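Local coordinates for protein alternansucrase (Leuconostoc mesenteroides, PDB 6HVG) that belongs to glycoside hydrolase family 70, pairing a TIM-barrel-type region that holds a calcium ion with choline-binding-type repeats on both sides in the sequence, at residues A[581-586]-A[1247-1252]; A[588-593]-A[625-630]. All coordinates share one frame; numbering follows the deposited sequence.

In the fold
The two interactions have centres about 10 Å apart and share one calcium ion together with a water bound to it. Interaction 1 pairs strands 580-582 and 1248-1252 inside an antiparallel sheet, joining pieces more than 600 residues apart in sequence; interaction 2 sets helix 587-601 against the start of helix 629-642, beside the eight-stranded parallel sheet of the barrel. Along the chain interaction 2 is nested within the loop that interaction 1 closes, and the turn at 583-586 leads directly from strand 580-582 into helix 587-601. Asp581 and Asn625 both bind the calcium, so the metal ties the antiparallel sheet to a loop of the barrel within the family 70 region.

Interaction 1: A[581-586]-A[1247-1252]. With CA (calcium ion), chain C.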
loop_
_atom_site.group_PDB
_atom_site.type_symbol
_atom_site.label_atom_id
_atom_site.label_comp_id
_atom_site.label_asym_id
_atom_site.label_seq_id
_atom_site.Cartn_x
_atom_site.Cartn_y
_atom_site.Cartn_z
ATOM N N ASP A 581 -12.100 10.487 -0.117
ATOM C CA ASP A 581 -11.174 11.608 0.002
ATOM C C ASP A 581 -11.966 12.924 -0.042
ATOM O O ASP A 581 -12.650 13.211 -1.001
ATOM C CB ASP A 581 -10.116 11.536 -1.101
ATOM C CG ASP A 581 -9.093 12.582 -0.990
ATOM O OD1 ASP A 581 -8.148 12.442 -0.183
ATOM O OD2 ASP A 581 -9.199 13.556 -1.769
ATOM N N ILE A 582 -11.866 13.694 1.028
ATOM C CA ILE A 582 -12.532 14.976 1.168
ATOM C C ILE A 582 -11.859 16.062 0.307
ATOM O O ILE A 582 -10.637 16.164 0.262
ATOM C CB ILE A 582 -12.557 15.396 2.655
ATOM C CG1 ILE A 582 -13.487 14.447 3.419
ATOM C CG2 ILE A 582 -12.991 16.852 2.813
ATOM C CD1 ILE A 582 -13.351 14.526 4.924
ATOM N N ASP A 583 -12.679 16.856 -0.380
ATOM C CA ASP A 583 -12.191 17.951 -1.214
ATOM C C ASP A 583 -11.872 19.177 -0.355
ATOM O O ASP A 583 -12.691 20.102 -0.228
ATOM C CB ASP A 583 -13.224 18.291 -2.276
ATOM C CG ASP A 583 -12.801 19.432 -3.183
ATOM O OD1 ASP A 583 -11.594 19.784 -3.213
ATOM O OD2 ASP A 583 -13.706 19.979 -3.865
ATOM N N ASN A 584 -10.674 19.176 0.227
ATOM C CA ASN A 584 -10.186 20.320 1.008
ATOM C C ASN A 584 -9.752 21.547 0.174
ATOM O O ASN A 584 -9.358 22.551 0.739
ATOM C CB ASN A 584 -9.055 19.879 1.939
ATOM C CG ASN A 584 -9.500 18.812 2.939
ATOM O OD1 ASN A 584 -10.510 18.958 3.620
ATOM N ND2 ASN A 584 -8.747 17.729 3.019
ATOM N N SER A 585 -9.867 21.483 -1.153
ATOM C CA SER A 585 -9.648 22.670 -2.016
ATOM C C SER A 585 -10.883 23.553 -2.161
ATOM O O SER A 585 -10.787 24.658 -2.715
ATOM C CB SER A 585 -9.202 22.259 -3.420
ATOM O OG SER A 585 -10.304 21.878 -4.222
ATOM N N ASN A 586 -12.038 23.060 -1.706
ATOM C CA ASN A 586 -13.296 23.801 -1.748
ATOM C C ASN A 586 -13.458 24.727 -0.547
ATOM O O ASN A 586 -13.539 24.259 0.576
ATOM C CB ASN A 586 -14.449 22.795 -1.781
ATOM C CG ASN A 586 -15.821 23.445 -1.889
ATOM O OD1 ASN A 586 -16.048 24.579 -1.450
ATOM N ND2 ASN A 586 -16.754 22.709 -2.459
ATOM N N TYR A 1247 -18.713 17.290 -2.140
ATOM C CA TYR A 1247 -17.619 17.709 -1.285
ATOM C C TYR A 1247 -16.448 16.723 -1.267
ATOM O O TYR A 1247 -15.500 16.887 -0.496
ATOM C CB TYR A 1247 -18.147 17.948 0.130
ATOM C CG TYR A 1247 -19.166 19.068 0.233
ATOM C CD1 TYR A 1247 -18.901 20.327 -0.298
ATOM C CD2 TYR A 1247 -20.379 18.882 0.885
ATOM C CE1 TYR A 1247 -19.818 21.355 -0.201
ATOM C CE2 TYR A 1247 -21.308 19.911 0.982
ATOM C CZ TYR A 1247 -21.018 21.149 0.432
ATOM O OH TYR A 1247 -21.910 22.198 0.506
ATOM N N MET A 1248 -16.467 15.752 -2.166
ATOM C CA MET A 1248 -15.452 14.698 -2.187
ATOM C C MET A 1248 -14.655 14.716 -3.483
ATOM O O MET A 1248 -15.186 15.030 -4.535
ATOM C CB MET A 1248 -16.117 13.317 -2.046
ATOM C CG MET A 1248 -16.942 13.127 -0.780
ATOM S SD MET A 1248 -15.948 12.954 0.696
ATOM C CE MET A 1248 -17.193 13.154 1.942
ATOM N N ASN A 1249 -13.383 14.347 -3.396
ATOM C CA ASN A 1249 -12.544 14.149 -4.561
ATOM C C ASN A 1249 -12.741 12.780 -5.163
ATOM O O ASN A 1249 -12.630 12.608 -6.376
ATOM C CB ASN A 1249 -11.076 14.304 -4.190
ATOM C CG ASN A 1249 -10.703 15.737 -3.856
ATOM O OD1 ASN A 1249 -11.325 16.681 -4.332
ATOM N ND2 ASN A 1249 -9.689 15.901 -3.013
ATOM N N GLY A 1250 -13.026 11.792 -4.333
ATOM C CA GLY A 1250 -13.215 10.451 -4.850
ATOM C C GLY A 1250 -13.324 9.404 -3.779
ATOM O O GLY A 1250 -13.707 9.704 -2.643
ATOM N N THR A 1251 -13.024 8.167 -4.160
ATOM C CA THR A 1251 -13.180 7.018 -3.289
ATOM C C THR A 1251 -12.196 5.930 -3.709
ATOM O O THR A 1251 -11.711 5.916 -4.824
ATOM C CB THR A 1251 -14.612 6.437 -3.353
ATOM O OG1 THR A 1251 -14.672 5.227 -2.588
ATOM C CG2 THR A 1251 -15.013 6.115 -4.776
ATOM N N ASN A 1252 -11.907 5.022 -2.789
ATOM C CA ASN A 1252 -11.282 3.777 -3.155
ATOM C C ASN A 1252 -12.311 2.970 -3.951
ATOM O O ASN A 1252 -13.515 3.106 -3.733
ATOM C CB ASN A 1252 -10.836 2.999 -1.914
ATOM C CG ASN A 1252 -11.987 2.669 -0.993
ATOM O OD1 ASN A 1252 -12.728 3.560 -0.562
ATOM N ND2 ASN A 1252 -12.149 1.396 -0.683
HETATM CA CA CA C . -6.844 13.807 -0.028
HETATM O O HOH W 1 -8.356 15.077 1.283
HETATM O O HOH W 2 -9.003 18.716 -3.126
#
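Asp581 and Gly1250 form an antiparallel hydrogen-bonded pair, yet the next pair is Ile582 with Met1248: Asn1249 is the extra residue of a beta bulge, and its near-helical backbone marks the kink. The close-fitting part lies here. Asp581 N donates to Gly1250 O over 3.1 Å, Asn1249 N returns a bond of 2.8 Å to Asp581 O, and Asp583 N closes the run on Tyr1247 O at 2.8 Å. Side chains reinforce this. With CG anti to the backbone nitrogen (chi1 -176°), the Asp581 carboxylate reaches both metal and amide. OD1 binds calcium, whose site includes Glu575, Asn625 and Asp1159, while OD2 accepts from Asn1249 ND2 at 2.7 Å, nearly end-on to its C-O bond, with the amide and carboxylate planes 30° apart. This bond is consistent with a second-shell role for Asn1249, holding the carboxylate turned to the metal. Water 2 also links Asp583 OD1 to Asn1249 ND2, and the same OD1 accepts twice from Ser585: from OG on its syn lone pair at 2.7 Å, and from N, above the carboxylate plane, in a longer bond closing an Asx turn.

The looser part is the edge of the Tyr1247 ring, which Asn586 ND2 merely approaches, 3.9 Å from CD1; Asn586 OD1 instead caps Ile588 N at the start of the following helix. Away from the metal, Ile582 CG1 touches Met1248 SD at 4.0 Å, and helix 587-601 covers Ile582 through Val589 and Gln593. At the metal, a calcium-bound water donates to Ile582 O over 2.7 Å.

Interaction 2: A[588-593]-A[625-630]; sequences IVQAEQ and NVDADL. With CA (calcium ion), chain C.
Gln590 and Asp629 supply the one hydrogen bond between these segments, an example of an amide on one helix reaching the carboxylate at the start of another. Extended beyond CG, Gln590 brings NE2 to within 3.1 Å of Asp629 OD2, on the lone pair facing away from the other carboxylate oxygen; the amide and carboxylate planes stand 88° apart. Both ends have a second partner, Asn584 O for the amide nitrogen and Ser1229 OG for the carboxylate oxygen. A bond of 3.1 Å from Asp629 N to Asp627 OD1 caps the turn leading into helix 629-642, and Asp627 OD2 also bonds to Ser1229.

Nonpolar contact is made by Leu630. Its CD2 lies 4.0 Å from Gln593 CG; a bend at chi2 (-71°) turns the Gln593 amide aside to Arg1115 and Asn584, leaving its methylenes to the leucine.

The loop leading into helix 629-642 is fixed at its beginning by calcium, bound by Asn625 O at 2.3 Å.

Helix 587-601 precedes barrel strand 617-620 and helix 629-642 follows it, while Trp1156 of the adjacent barrel strand, 1151-1156, touches both Gln593 and Leu630.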
loop_
_atom_site.group_PDB
_atom_site.type_symbol
_atom_site.label_atom_id
_atom_site.label_comp_id
_atom_site.label_asym_id
_atom_site.label_seq_id
_atom_site.Cartn_x
_atom_site.Cartn_y
_atom_site.Cartn_z
ATOM N N ILE A 588 -15.908 26.065 0.907
ATOM C CA ILE A 588 -16.963 25.634 1.827
ATOM C C ILE A 588 -16.477 24.523 2.756
ATOM O O ILE A 588 -16.789 24.523 3.935
ATOM C CB ILE A 588 -18.238 25.192 1.068
ATOM C CG1 ILE A 588 -18.895 26.406 0.377
ATOM C CG2 ILE A 588 -19.251 24.571 2.023
ATOM C CD1 ILE A 588 -19.837 26.054 -0.757
ATOM N N VAL A 589 -15.725 23.581 2.213
ATOM C CA VAL A 589 -15.204 22.467 2.992
ATOM C C VAL A 589 -14.092 22.968 3.910
ATOM O O VAL A 589 -13.966 22.493 5.031
ATOM C CB VAL A 589 -14.698 21.325 2.073
ATOM C CG1 VAL A 589 -13.952 20.244 2.857
ATOM C CG2 VAL A 589 -15.873 20.721 1.324
ATOM N N GLN A 590 -13.314 23.942 3.443
ATOM C CA GLN A 590 -12.292 24.562 4.268
ATOM C C GLN A 590 -12.887 25.216 5.513
ATOM O O GLN A 590 -12.341 25.077 6.610
ATOM C CB GLN A 590 -11.489 25.584 3.465
ATOM C CG GLN A 590 -10.596 24.952 2.412
ATOM C CD GLN A 590 -9.777 25.967 1.634
ATOM O OE1 GLN A 590 -9.976 27.173 1.771
ATOM N NE2 GLN A 590 -8.852 25.476 0.794
ATOM N N ALA A 591 -14.004 25.910 5.346
ATOM C CA ALA A 591 -14.721 26.518 6.479
ATOM C C ALA A 591 -15.169 25.442 7.463
ATOM O O ALA A 591 -15.077 25.633 8.679
ATOM C CB ALA A 591 -15.942 27.317 6.001
ATOM N N GLU A 592 -15.668 24.322 6.941
ATOM C CA GLU A 592 -16.147 23.235 7.793
ATOM C C GLU A 592 -14.993 22.608 8.597
ATOM O O GLU A 592 -15.162 22.230 9.748
ATOM C CB GLU A 592 -16.863 22.191 6.947
ATOM C CG GLU A 592 -17.242 20.931 7.696
ATOM C CD GLU A 592 -17.918 21.205 9.021
ATOM O OE1 GLU A 592 -18.600 22.237 9.153
ATOM O OE2 GLU A 592 -17.795 20.341 9.905
ATOM N N GLN A 593 -13.814 22.533 7.990
ATOM C CA GLN A 593 -12.646 22.011 8.683
ATOM C C GLN A 593 -12.255 22.946 9.839
ATOM O O GLN A 593 -11.777 22.493 10.866
ATOM C CB GLN A 593 -11.462 21.842 7.740
ATOM C CG GLN A 593 -11.652 20.913 6.573
ATOM C CD GLN A 593 -11.715 19.467 6.952
ATOM O OE1 GLN A 593 -11.780 19.077 8.116
ATOM N NE2 GLN A 593 -11.678 18.657 5.947
ATOM N N ASN A 625 -1.294 14.640 1.754
ATOM C CA ASN A 625 -2.433 14.056 1.051
ATOM C C ASN A 625 -3.681 14.958 1.007
ATOM O O ASN A 625 -4.765 14.482 0.647
ATOM C CB ASN A 625 -2.802 12.751 1.723
ATOM C CG ASN A 625 -1.600 11.941 2.072
ATOM O OD1 ASN A 625 -1.037 12.102 3.151
ATOM N ND2 ASN A 625 -1.233 11.016 1.196
ATOM N N VAL A 626 -3.521 16.232 1.372
ATOM C CA VAL A 626 -4.594 17.213 1.413
ATOM C C VAL A 626 -4.123 18.574 0.880
ATOM O O VAL A 626 -2.956 18.748 0.535
ATOM C CB VAL A 626 -5.130 17.411 2.844
ATOM C CG1 VAL A 626 -5.601 16.086 3.429
ATOM C CG2 VAL A 626 -4.102 18.086 3.750
ATOM N N ASP A 627 -5.054 19.518 0.773
ATOM C CA ASP A 627 -4.761 20.882 0.299
ATOM C C ASP A 627 -4.054 21.670 1.399
ATOM O O ASP A 627 -4.572 21.839 2.508
ATOM C CB ASP A 627 -6.049 21.602 -0.136
ATOM C CG ASP A 627 -5.783 22.886 -0.917
ATOM O OD1 ASP A 627 -4.970 23.730 -0.489
ATOM O OD2 ASP A 627 -6.420 23.071 -1.958
ATOM N N ALA A 628 -2.860 22.148 1.086
ATOM C CA ALA A 628 -2.000 22.772 2.087
ATOM C C ALA A 628 -2.560 24.080 2.690
ATOM O O ALA A 628 -2.023 24.589 3.671
ATOM C CB ALA A 628 -0.630 23.002 1.488
ATOM N N ASP A 629 -3.620 24.627 2.104
ATOM C CA ASP A 629 -4.341 25.743 2.720
ATOM C C ASP A 629 -4.749 25.462 4.156
ATOM O O ASP A 629 -4.818 26.377 4.968
ATOM C CB ASP A 629 -5.612 26.063 1.934
ATOM C CG ASP A 629 -5.346 26.788 0.617
ATOM O OD1 ASP A 629 -4.255 27.391 0.444
ATOM O OD2 ASP A 629 -6.270 26.766 -0.232
ATOM N N LEU A 630 -5.017 24.203 4.472
ATOM C CA LEU A 630 -5.435 23.840 5.808
ATOM C C LEU A 630 -4.414 24.215 6.864
ATOM O O LEU A 630 -4.778 24.452 8.017
ATOM C CB LEU A 630 -5.761 22.342 5.903
ATOM C CG LEU A 630 -6.977 21.837 5.129
ATOM C CD1 LEU A 630 -7.232 20.374 5.457
ATOM C CD2 LEU A 630 -8.215 22.672 5.420
HETATM CA CA CA C . -6.844 13.807 -0.028
HETATM O O HOH W 1 -8.356 15.077 1.283
#